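Local coordinates for protein Bd3459 (Bdellovibrio bacteriovorus, PDB 5CEC) that probably acts as a penicillin-binding-protein-like cell-wall peptidase of the D-Ala-D-Ala carboxypeptidase (S13) family during predation, captured here with its ankyrin-repeat immunity protein Bd3460, at residues S316-K319 / S320-K324; I419-T422 / E423-P426; M332-A335 / A336-A340; Q250-N253 / Y254-D257; G348-A351 / G352-A356. The protein carries 1 engineered substitution. All coordinates share one frame; numbering follows the deposited sequence.

Contact 4, its centre about 5 Å from that of the chain, is the deep one: a capped helix start beside a sulfate-occupied pocket. Contacts 3 and 5, also buried, sit on neighbouring strands 333-334 and 354-361 of one antiparallel sheet, each with a tight turn whose carbonyl takes two N-H groups, one weakly in contact 5. Contact 2, in the extended chain running past, bonds contact 3 through Tyr421 and Glu423. Contact 1, partly exposed, ends helix 307-322 and touches contact 3 lightly, Leu317 against Met332. Main-chain carbonyls are chief acceptors in contacts 1 and 5, a phenol oxygen in contact 2; a carboxylate joins a carbonyl in contact 3, and an asparagine side chain caps the helix in contact 4.

Contact 1: residues S316-K319 / S320-K324; sequences SLDK and SLSAK
The carbonyl plane of Asp318 is met by Ser322 on both faces. The amide Ser322 N comes from one side, tilted 22° from the plane, at 2.8 Å from Asp318 O; the hydroxyl Ser322 OG stands over the other, 40° out of the plane and 2.7 Å from the same Asp318 O. The serine can do this because chi1 (-62°) swings OG opposite its own carbonyl carbon and back beside its N, over the preceding turn. One residue thus grips one oxygen twice, the common helical habit of a serine hydroxyl bonding the carbonyl one turn earlier. The carboxylate of Asp318 turns elsewhere, with OD2 bonded to Tyr379. A quarter-turn round the helix the contact is apolar: Leu317 CD1 and Leu321 CD1 meet at 3.9 Å, the two branches set at a slant, and Leu321 CG lies 3.3 Å from Leu317 O. Ordinary helical bonds run beneath, such as Leu321 N to Leu317 O at 2.9 Å. On that inner side Leu317 packs against Val74, Thr77 and Val81 of helix 72-84, where Ser320 OG also bonds Asp82, while Leu321 rests on Val331 just ahead of strand 333-334.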
loop_
_atom_site.group_PDB
_atom_site.type_symbol
_atom_site.label_atom_id
_atom_site.label_comp_id
_atom_site.label_asym_id
_atom_site.label_seq_id
_atom_site.Cartn_x
_atom_site.Cartn_y
_atom_site.Cartn_z
ATOM N N SER A 316 0.591 5.885 -20.748
ATOM C CA SER A 316 1.973 5.545 -21.086
ATOM C C SER A 316 2.457 4.274 -20.409
ATOM O O SER A 316 3.182 3.481 -21.019
ATOM C CB SER A 316 2.910 6.724 -20.796
ATOM O OG SER A 316 2.622 7.827 -21.630
ATOM N N LEU A 317 2.090 4.070 -19.133
ATOM C CA LEU A 317 2.453 2.869 -18.429
ATOM C C LEU A 317 1.810 1.658 -19.081
ATOM O O LEU A 317 2.466 0.613 -19.270
ATOM C CB LEU A 317 2.046 3.003 -16.956
ATOM C CG LEU A 317 2.325 1.777 -16.078
ATOM C CD1 LEU A 317 3.796 1.363 -16.091
ATOM C CD2 LEU A 317 1.897 2.080 -14.658
ATOM N N ASP A 318 0.513 1.763 -19.361
ATOM C CA ASP A 318 -0.208 0.688 -20.025
ATOM C C ASP A 318 0.465 0.344 -21.367
ATOM O O ASP A 318 0.650 -0.841 -21.701
ATOM C CB ASP A 318 -1.676 1.067 -20.212
ATOM C CG ASP A 318 -2.644 -0.091 -20.061
ATOM O OD1 ASP A 318 -2.240 -1.237 -19.772
ATOM O OD2 ASP A 318 -3.855 0.178 -20.241
ATOM N N LYS A 319 0.858 1.366 -22.116
ATOM C CA LYS A 319 1.458 1.165 -23.441
ATOM C C LYS A 319 2.778 0.417 -23.299
ATOM O O LYS A 319 3.015 -0.572 -24.007
ATOM C CB LYS A 319 1.701 2.493 -24.149
ATOM C CG LYS A 319 2.291 2.321 -25.551
ATOM C CD LYS A 319 2.459 3.673 -26.194
ATOM C CE LYS A 319 3.098 3.552 -27.556
ATOM N NZ LYS A 319 3.326 4.886 -28.179
ATOM N N SER A 320 3.618 0.849 -22.354
ATOM C CA SER A 320 4.920 0.219 -22.161
ATOM C C SER A 320 4.776 -1.229 -21.663
ATOM O O SER A 320 5.501 -2.131 -22.118
ATOM C CB SER A 320 5.775 1.048 -21.205
ATOM O OG SER A 320 6.085 2.330 -21.775
ATOM N N LEU A 321 3.848 -1.471 -20.738
ATOM C CA LEU A 321 3.588 -2.836 -20.284
ATOM C C LEU A 321 3.031 -3.726 -21.390
ATOM O O LEU A 321 3.446 -4.880 -21.510
ATOM C CB LEU A 321 2.627 -2.831 -19.099
ATOM C CG LEU A 321 3.206 -2.220 -17.820
ATOM C CD1 LEU A 321 2.072 -2.002 -16.825
ATOM C CD2 LEU A 321 4.308 -3.097 -17.221
ATOM N N SER A 322 2.091 -3.200 -22.174
ATOM C CA SER A 322 1.446 -4.002 -23.238
ATOM C C SER A 322 2.439 -4.479 -24.284
ATOM O O SER A 322 2.286 -5.570 -24.835
ATOM C CB SER A 322 0.340 -3.199 -23.915
ATOM O OG SER A 322 -0.658 -2.873 -22.971
ATOM N N ALA A 323 3.476 -3.693 -24.516
ATOM C CA ALA A 323 4.530 -4.072 -25.463
ATOM C C ALA A 323 5.263 -5.368 -25.061
ATOM O O ALA A 323 5.854 -6.033 -25.920
ATOM C CB ALA A 323 5.532 -2.950 -25.607
ATOM N N LYS A 324 5.239 -5.687 -23.760
ATOM C CA LYS A 324 5.860 -6.882 -23.205
ATOM C C LYS A 324 4.832 -7.912 -22.755
ATOM O O LYS A 324 5.182 -8.846 -22.039
ATOM C CB LYS A 324 6.744 -6.509 -22.022
ATOM C CG LYS A 324 7.651 -5.320 -22.251
ATOM C CD LYS A 324 8.806 -5.641 -23.121
ATOM C CE LYS A 324 9.880 -4.563 -22.996
ATOM N NZ LYS A 324 11.095 -5.120 -23.605
#

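Contact 2: residues I419-T422 / E423-P426; sequences IKYT and EQLP
Tyr421 reaches forward along its own chain to meet Gln424, and this is where the fit is close. With chi1 at -179° the ring extends past Thr422, bringing Tyr421 OH to 3.2 Å from Gln424 N, an N-H bond bent to 149°. The aliphatic stem of Gln424 closes on the same oxygen, Gln424 CG lying 3.5 Å from Tyr421 OH. Further along, Gln424 NE2 stands at the ring edge, close to the ring plane and 3.9 Å from Tyr421 CE1, with amide and ring planes turned 48° apart; its hydrogen bond goes to Asp330 OD1. Glu423 supplies backbone: its CA is 3.5 Å from Tyr421 CE2, approaching obliquely. The buried phenol oxygen is also bonded by Asp338 and Lys245, so several partners hold the phenol end in place. All this lies in the extended chain that leaves helix 394-411, passes the edge strand 333-334 and helix 240-250, and goes on to strand 436-437 in the mixed sheet of the other part of the molecule. The opposite character appears at Thr422 and Glu423, both exposed. Thr422 adds no bond across the contact. The Glu423 chain is extended, and its carboxylate is taken up by the backbone N of Lys339, to which OE2 is bonded.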
loop_
_atom_site.group_PDB
_atom_site.type_symbol
_atom_site.label_atom_id
_atom_site.label_comp_id
_atom_site.label_asym_id
_atom_site.label_seq_id
_atom_site.Cartn_x
_atom_site.Cartn_y
_atom_site.Cartn_z
ATOM N N ILE A 419 -11.710 -8.292 -14.648
ATOM C CA ILE A 419 -10.469 -8.476 -15.400
ATOM C C ILE A 419 -9.962 -9.900 -15.252
ATOM O O ILE A 419 -10.374 -10.632 -14.354
ATOM C CB ILE A 419 -9.374 -7.451 -15.033
ATOM C CG1 ILE A 419 -8.894 -7.606 -13.593
ATOM C CG2 ILE A 419 -9.901 -6.052 -15.272
ATOM C CD1 ILE A 419 -7.670 -6.768 -13.275
ATOM N N LYS A 420 -9.087 -10.282 -16.165
ATOM C CA LYS A 420 -8.433 -11.583 -16.105
ATOM C C LYS A 420 -7.249 -11.401 -15.166
ATOM O O LYS A 420 -6.277 -10.738 -15.505
ATOM C CB LYS A 420 -7.976 -12.049 -17.501
ATOM C CG LYS A 420 -7.207 -13.361 -17.504
ATOM C CD LYS A 420 -6.478 -13.583 -18.826
ATOM C CE LYS A 420 -5.427 -14.677 -18.695
ATOM N NZ LYS A 420 -4.728 -14.931 -19.985
ATOM N N TYR A 421 -7.355 -11.957 -13.971
ATOM C CA TYR A 421 -6.359 -11.731 -12.934
ATOM C C TYR A 421 -6.452 -12.824 -11.878
ATOM O O TYR A 421 -7.541 -13.100 -11.379
ATOM C CB TYR A 421 -6.542 -10.361 -12.246
ATOM C CG TYR A 421 -5.473 -10.136 -11.188
ATOM C CD1 TYR A 421 -4.157 -9.995 -11.552
ATOM C CD2 TYR A 421 -5.780 -10.138 -9.823
ATOM C CE1 TYR A 421 -3.155 -9.837 -10.603
ATOM C CE2 TYR A 421 -4.781 -9.988 -8.857
ATOM C CZ TYR A 421 -3.469 -9.853 -9.258
ATOM O OH TYR A 421 -2.449 -9.710 -8.375
ATOM N N THR A 422 -5.299 -13.370 -11.504
ATOM C CA THR A 422 -5.177 -14.278 -10.376
ATOM C C THR A 422 -4.204 -13.606 -9.401
ATOM O O THR A 422 -3.134 -13.151 -9.803
ATOM C CB THR A 422 -4.666 -15.654 -10.835
ATOM O OG1 THR A 422 -5.590 -16.204 -11.778
ATOM C CG2 THR A 422 -4.559 -16.597 -9.643
ATOM N N GLU A 423 -4.594 -13.537 -8.124
ATOM C CA GLU A 423 -3.779 -12.893 -7.091
ATOM C C GLU A 423 -2.350 -13.397 -7.119
ATOM O O GLU A 423 -2.089 -14.611 -7.001
ATOM C CB GLU A 423 -4.367 -13.130 -5.711
ATOM C CG GLU A 423 -3.668 -12.387 -4.579
ATOM C CD GLU A 423 -4.361 -12.589 -3.260
ATOM O OE1 GLU A 423 -5.023 -13.621 -3.104
ATOM O OE2 GLU A 423 -4.235 -11.738 -2.387
ATOM N N GLN A 424 -1.427 -12.444 -7.188
ATOM C CA GLN A 424 0.000 -12.734 -7.248
ATOM C C GLN A 424 0.595 -12.735 -5.831
ATOM O O GLN A 424 -0.000 -12.187 -4.892
ATOM C CB GLN A 424 0.675 -11.706 -8.157
ATOM C CG GLN A 424 0.138 -11.782 -9.596
ATOM C CD GLN A 424 0.717 -10.730 -10.514
ATOM O OE1 GLN A 424 1.443 -9.857 -10.076
ATOM N NE2 GLN A 424 0.383 -10.801 -11.797
ATOM N N LEU A 425 1.735 -13.409 -5.667
ATOM C CA LEU A 425 2.448 -13.449 -4.414
ATOM C C LEU A 425 3.851 -12.911 -4.658
ATOM O O LEU A 425 4.794 -13.671 -4.842
ATOM C CB LEU A 425 2.482 -14.878 -3.885
ATOM C CG LEU A 425 3.033 -15.080 -2.482
ATOM C CD1 LEU A 425 2.199 -14.321 -1.452
ATOM C CD2 LEU A 425 3.050 -16.588 -2.161
ATOM N N PRO A 426 4.001 -11.570 -4.624
ATOM C CA PRO A 426 5.280 -11.000 -5.002
ATOM C C PRO A 426 6.300 -11.127 -3.866
ATOM O O PRO A 426 6.045 -10.660 -2.746
ATOM C CB PRO A 426 4.920 -9.550 -5.348
ATOM C CG PRO A 426 3.701 -9.266 -4.538
ATOM C CD PRO A 426 2.969 -10.552 -4.442
#

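Contact 3: residues M332-A335 / A336-A340; sequences MAVA and AKDKA
Asp338 and Val334 face each other at a slant across a tight turn, the carboxylate coming back to the strand it has just left. Asp338 OD2 takes the N-H of Val334 at 2.8 Å, on the anti side of the carboxylate and 20° out of its plane. Chi1 of -70° sets the carboxylate carbon beside the residue's own N, within reach of Val334 N. The same oxygen, Asp338 OD2, lies 3.6 Å from Val334 CB and 3.5 Å from Ala333 CA, and it also forms a salt bridge with Lys245; OD1 goes to Tyr421. Buried as it is, this carboxylate is held at both oxygens, and the neighbouring lysine would probably favour its charged form. Lys337 is set differently: its stem runs side by side with Val334, CG being 3.8 Å from Val334 CG1, before bending away twice. Beneath the side chains, Val334 O accepts two amides, Lys337 N at 3.1 Å from above its plane and Asp338 N at 3.0 Å within it. Lys339 NZ reaches back to Ala336 O at 2.7 Å. The backbone angles of Ala335 and Ala336, with positive phi at Ala336, make this a type II beta turn, followed by an inverse gamma turn centred on Asp338; together they lead the chain off the edge strand of the six-stranded antiparallel sheet.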
loop_
_atom_site.group_PDB
_atom_site.type_symbol
_atom_site.label_atom_id
_atom_site.label_comp_id
_atom_site.label_asym_id
_atom_site.label_seq_id
_atom_site.Cartn_x
_atom_site.Cartn_y
_atom_site.Cartn_z
ATOM N N MET A 332 0.283 -3.070 -10.457
ATOM C CA MET A 332 -0.606 -2.298 -9.576
ATOM C C MET A 332 -1.687 -3.200 -9.025
ATOM O O MET A 332 -1.960 -4.278 -9.576
ATOM C CB MET A 332 -1.303 -1.146 -10.307
ATOM C CG MET A 332 -0.387 0.009 -10.604
ATOM S SD MET A 332 -1.082 1.203 -11.759
ATOM C CE MET A 332 -2.420 1.804 -10.748
ATOM N N ALA A 333 -2.221 -2.816 -7.862
ATOM C CA ALA A 333 -3.118 -3.671 -7.092
ATOM C C ALA A 333 -4.508 -3.724 -7.711
ATOM O O ALA A 333 -5.000 -2.735 -8.256
ATOM C CB ALA A 333 -3.217 -3.145 -5.683
ATOM N N VAL A 334 -5.159 -4.865 -7.561
ATOM C CA VAL A 334 -6.502 -5.123 -8.069
ATOM C C VAL A 334 -7.480 -5.165 -6.893
ATOM O O VAL A 334 -7.320 -5.947 -5.926
ATOM C CB VAL A 334 -6.567 -6.427 -8.878
ATOM C CG1 VAL A 334 -7.972 -6.655 -9.397
ATOM C CG2 VAL A 334 -5.580 -6.363 -10.033
ATOM N N ALA A 335 -8.473 -4.285 -6.973
ATOM C CA ALA A 335 -9.465 -4.153 -5.911
ATOM C C ALA A 335 -10.102 -5.504 -5.573
ATOM O O ALA A 335 -10.562 -6.236 -6.483
ATOM C CB ALA A 335 -10.556 -3.207 -6.328
ATOM N N ALA A 336 -10.109 -5.829 -4.283
ATOM C CA ALA A 336 -10.691 -7.047 -3.710
ATOM C C ALA A 336 -9.982 -8.343 -4.031
ATOM O O ALA A 336 -10.254 -9.334 -3.400
ATOM C CB ALA A 336 -12.185 -7.151 -4.000
ATOM N N LYS A 337 -9.126 -8.357 -5.030
ATOM C CA LYS A 337 -8.398 -9.570 -5.410
ATOM C C LYS A 337 -7.029 -9.632 -4.745
ATOM O O LYS A 337 -6.590 -10.692 -4.343
ATOM C CB LYS A 337 -8.232 -9.608 -6.932
ATOM C CG LYS A 337 -9.559 -9.614 -7.670
ATOM C CD LYS A 337 -10.169 -11.004 -7.702
ATOM C CE LYS A 337 -9.509 -11.862 -8.796
ATOM N NZ LYS A 337 -10.325 -13.058 -9.157
ATOM N N ASP A 338 -6.321 -8.495 -4.694
ATOM C CA ASP A 338 -5.041 -8.413 -3.988
ATOM C C ASP A 338 -5.345 -8.104 -2.530
ATOM O O ASP A 338 -5.456 -6.953 -2.104
ATOM C CB ASP A 338 -4.100 -7.402 -4.650
ATOM C CG ASP A 338 -3.615 -7.889 -5.992
ATOM O OD1 ASP A 338 -3.235 -9.105 -6.056
ATOM O OD2 ASP A 338 -3.601 -7.110 -6.950
ATOM N N LYS A 339 -5.554 -9.165 -1.765
ATOM C CA LYS A 339 -5.979 -9.028 -0.390
ATOM C C LYS A 339 -4.902 -8.327 0.457
ATOM O O LYS A 339 -5.243 -7.610 1.430
ATOM C CB LYS A 339 -6.349 -10.401 0.177
ATOM C CG LYS A 339 -7.474 -11.093 -0.566
ATOM C CD LYS A 339 -8.698 -10.216 -0.652
ATOM C CE LYS A 339 -9.978 -10.987 -0.913
ATOM N NZ LYS A 339 -11.132 -10.034 -0.899
ATOM N N ALA A 340 -3.638 -8.546 0.092
ATOM C CA ALA A 340 -2.457 -7.988 0.762
ATOM C C ALA A 340 -2.058 -6.694 0.067
ATOM O O ALA A 340 -0.860 -6.462 -0.331
ATOM C CB ALA A 340 -1.296 -8.973 0.805
#

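Contact 4: residues Q250-N253 / Y254-D257. With SO4 (sulfate ion), chain C.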
loop_
_atom_site.group_PDB
_atom_site.type_symbol
_atom_site.label_atom_id
_atom_site.label_comp_id
_atom_site.label_asym_id
_atom_site.label_seq_id
_atom_site.Cartn_x
_atom_site.Cartn_y
_atom_site.Cartn_z
ATOM N N GLN A 250 1.615 -2.539 -1.223
ATOM C CA GLN A 250 1.865 -2.061 0.145
ATOM C C GLN A 250 1.799 -0.544 0.250
ATOM O O GLN A 250 1.586 -0.022 1.325
ATOM C CB GLN A 250 3.266 -2.466 0.580
ATOM C CG GLN A 250 3.525 -3.945 0.705
ATOM C CD GLN A 250 4.858 -4.162 1.335
ATOM O OE1 GLN A 250 5.885 -3.665 0.857
ATOM N NE2 GLN A 250 4.873 -4.908 2.424
ATOM N N SER A 251 2.063 0.159 -0.851
ATOM C CA SER A 251 2.405 1.581 -0.859
ATOM C C SER A 251 3.771 1.776 -0.175
ATOM O O SER A 251 3.945 2.575 0.738
ATOM C CB SER A 251 1.337 2.451 -0.241
ATOM O OG SER A 251 1.507 3.773 -0.748
ATOM N N ASN A 252 4.769 1.049 -0.652
ATOM C CA ASN A 252 6.052 0.940 0.031
ATOM C C ASN A 252 6.974 2.126 -0.307
ATOM O O ASN A 252 7.508 2.202 -1.419
ATOM C CB ASN A 252 6.731 -0.394 -0.335
ATOM C CG ASN A 252 7.950 -0.640 0.472
ATOM O OD1 ASN A 252 8.807 0.248 0.594
ATOM N ND2 ASN A 252 8.040 -1.822 1.043
ATOM N N ASN A 253 7.169 3.013 0.665
ATOM C CA ASN A 253 8.003 4.202 0.453
ATOM C C ASN A 253 9.462 3.851 0.176
ATOM O O ASN A 253 10.113 4.536 -0.624
ATOM C CB ASN A 253 7.928 5.120 1.651
ATOM C CG ASN A 253 6.590 5.778 1.796
ATOM O OD1 ASN A 253 5.699 5.680 0.957
ATOM N ND2 ASN A 253 6.441 6.469 2.910
ATOM N N TYR A 254 9.981 2.841 0.872
ATOM C CA TYR A 254 11.383 2.469 0.713
ATOM C C TYR A 254 11.691 2.069 -0.711
ATOM O O TYR A 254 12.705 2.537 -1.314
ATOM C CB TYR A 254 11.794 1.326 1.688
ATOM C CG TYR A 254 13.203 0.850 1.494
ATOM C CD1 TYR A 254 14.279 1.444 2.150
ATOM C CD2 TYR A 254 13.494 -0.182 0.601
ATOM C CE1 TYR A 254 15.575 1.024 1.950
ATOM C CE2 TYR A 254 14.798 -0.609 0.414
ATOM C CZ TYR A 254 15.842 -0.014 1.075
ATOM O OH TYR A 254 17.129 -0.401 0.856
ATOM N N ILE A 255 10.834 1.209 -1.266
ATOM C CA ILE A 255 11.066 0.768 -2.639
ATOM C C ILE A 255 10.974 1.967 -3.595
ATOM O O ILE A 255 11.811 2.141 -4.491
ATOM C CB ILE A 255 10.109 -0.351 -3.092
ATOM C CG1 ILE A 255 10.208 -1.581 -2.173
ATOM C CG2 ILE A 255 10.361 -0.772 -4.530
ATOM C CD1 ILE A 255 9.139 -2.629 -2.422
ATOM N N ALA A 256 9.926 2.769 -3.416
ATOM C CA ALA A 256 9.676 3.867 -4.365
ATOM C C ALA A 256 10.820 4.886 -4.317
ATOM O O ALA A 256 11.274 5.366 -5.371
ATOM C CB ALA A 256 8.357 4.545 -4.043
ATOM N N ASP A 257 11.230 5.271 -3.117
ATOM C CA ASP A 257 12.265 6.294 -2.979
ATOM C C ASP A 257 13.597 5.790 -3.524
ATOM O O ASP A 257 14.315 6.522 -4.188
ATOM C CB ASP A 257 12.379 6.784 -1.523
ATOM C CG ASP A 257 11.203 7.619 -1.109
ATOM O OD1 ASP A 257 10.720 8.413 -1.951
ATOM O OD2 ASP A 257 10.796 7.535 0.060
HETATM S S SO4 C . -1.407 4.768 1.036
HETATM O O1 SO4 C . -1.485 3.831 2.196
HETATM O O2 SO4 C . -2.416 5.837 1.100
HETATM O O3 SO4 C . 0.043 5.288 0.956
HETATM O O4 SO4 C . -1.565 4.008 -0.214
#
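Asn252 caps the helix that starts next to it: its OD1 accepts the N-H of Ile255 at 2.9 Å, nearly straight at 167° but from above the carbonyl plane of the amide. Chi1 of -172° sends the amide forward over the first turn, where it crosses the Ile255 side chain at about a right angle, Asn252 CG lying 3.6 Å from Ile255 CG1. The regular bonds then take over, Asp257 N to Asn253 O at 2.8 Å among them. The other end of the cap amide is fixed as well: Asn252 ND2 gives a hydrogen to Gln250 OE1 at 2.8 Å, lying in the plane of the Asn252 amide, and bonds Ala151 O too. Ser251, with positive phi where helix 240-250 ends, faces the other way. Its OG donates to O3 of a sulfate, probably from the crystallisation liquor, at 2.7 Å, and makes weak bonds with Ser70 and Lys357. Ser70, Thr358 and Ser360 bind the sulfate as well. Asn253 OD1 meets Lys73 NZ, while Asp257 is held by Thr161 and Ser290. Ser251-Asn252-Asn253 fits the S-x-N motif of penicillin-binding proteins, with Ser70 and Lys73 matching SxxK and Lys357 opening a K(T/S)G-type motif; the anion probably marks the active-site pocket.

Contact 5: residues G348-A351 / G352-A356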
loop_
_atom_site.group_PDB
_atom_site.type_symbol
_atom_site.label_atom_id
_atom_site.label_comp_id
_atom_site.label_asym_id
_atom_site.label_seq_id
_atom_site.Cartn_x
_atom_site.Cartn_y
_atom_site.Cartn_z
ATOM N N GLY A 348 -18.005 -3.427 -3.778
ATOM C CA GLY A 348 -18.972 -2.939 -4.720
ATOM C C GLY A 348 -18.561 -3.247 -6.149
ATOM O O GLY A 348 -17.894 -4.259 -6.435
ATOM N N VAL A 349 -18.948 -2.365 -7.060
ATOM C CA VAL A 349 -18.624 -2.567 -8.471
ATOM C C VAL A 349 -17.126 -2.527 -8.776
ATOM O O VAL A 349 -16.712 -3.004 -9.830
ATOM C CB VAL A 349 -19.367 -1.591 -9.374
ATOM C CG1 VAL A 349 -20.860 -1.865 -9.310
ATOM C CG2 VAL A 349 -19.052 -0.130 -9.076
ATOM N N MET A 350 -16.309 -1.966 -7.888
ATOM C CA MET A 350 -14.867 -1.988 -8.106
ATOM C C MET A 350 -14.226 -3.352 -7.953
ATOM O O MET A 350 -13.154 -3.587 -8.495
ATOM C CB MET A 350 -14.158 -1.030 -7.150
ATOM C CG MET A 350 -14.401 0.440 -7.475
ATOM S SD MET A 350 -13.669 1.602 -6.323
ATOM C CE MET A 350 -14.559 1.263 -4.808
ATOM N N ALA A 351 -14.813 -4.210 -7.118
ATOM C CA ALA A 351 -14.190 -5.492 -6.812
ATOM C C ALA A 351 -13.976 -6.267 -8.100
ATOM O O ALA A 351 -14.900 -6.515 -8.833
ATOM C CB ALA A 351 -15.049 -6.256 -5.821
ATOM N N GLY A 352 -12.729 -6.665 -8.332
ATOM C CA GLY A 352 -12.359 -7.467 -9.483
ATOM C C GLY A 352 -12.284 -6.749 -10.810
ATOM O O GLY A 352 -11.902 -7.362 -11.806
ATOM N N SER A 353 -12.735 -5.489 -10.861
ATOM C CA SER A 353 -12.766 -4.714 -12.109
ATOM C C SER A 353 -11.733 -3.603 -12.150
ATOM O O SER A 353 -11.463 -3.058 -13.210
ATOM C CB SER A 353 -14.134 -4.053 -12.266
ATOM O OG SER A 353 -14.338 -3.051 -11.284
ATOM N N THR A 354 -11.210 -3.217 -10.993
ATOM C CA THR A 354 -10.491 -1.958 -10.825
ATOM C C THR A 354 -9.061 -2.246 -10.396
ATOM O O THR A 354 -8.832 -3.002 -9.460
ATOM C CB THR A 354 -11.224 -1.100 -9.808
ATOM O OG1 THR A 354 -12.530 -0.845 -10.317
ATOM C CG2 THR A 354 -10.527 0.224 -9.567
ATOM N N THR A 355 -8.122 -1.620 -11.103
ATOM C CA THR A 355 -6.690 -1.723 -10.817
ATOM C C THR A 355 -6.297 -0.341 -10.365
ATOM O O THR A 355 -6.456 0.604 -11.146
ATOM C CB THR A 355 -5.891 -2.158 -12.052
ATOM O OG1 THR A 355 -6.474 -3.359 -12.597
ATOM C CG2 THR A 355 -4.468 -2.410 -11.747
ATOM N N ALA A 356 -5.788 -0.169 -9.160
ATOM C CA ALA A 356 -5.669 1.198 -8.619
ATOM C C ALA A 356 -4.596 1.318 -7.547
ATOM O O ALA A 356 -4.256 0.335 -6.865
ATOM C CB ALA A 356 -6.991 1.686 -8.068
#
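Hydroxyl bonding carries the side-chain part of this turn: Ser353 OG donates to Val349 O at 2.8 Å, in the carbonyl plane and on a lone pair. Chi1 of 68° tucks that oxygen between the serine's own N and carbonyl carbon, which points it back at the 3-10 turn of 349-350. Among backbone bonds, Ser353 N reaches Met350 O at 3.1 Å with an N-H angle of 156°, standing above the carbonyl plane; Thr354 N adds only a weak bond to Met350 O at 3.2 Å. Ala351 and Gly352 have type II beta-turn angles, and the positive phi of Gly352 (76°) is one that glycine takes easily. Van der Waals contact is modest: the Met350 stem slants across Thr354, with Met350 CB 3.6 Å from Thr354 OG1 and 4.0 Å from Thr354 CB. Outward, Val349 packs on helix 394-411 and on Gly175 of the Bd3460 chain, while Gly352 pairs by backbone with Ala335 and Ile419. The firm bonds between the two halves thus fall on two successive carbonyls, Val349 and Met350, consistent with a well-defined entry into strand 354-361, while Val349 also bonds Bd3460 through its backbone.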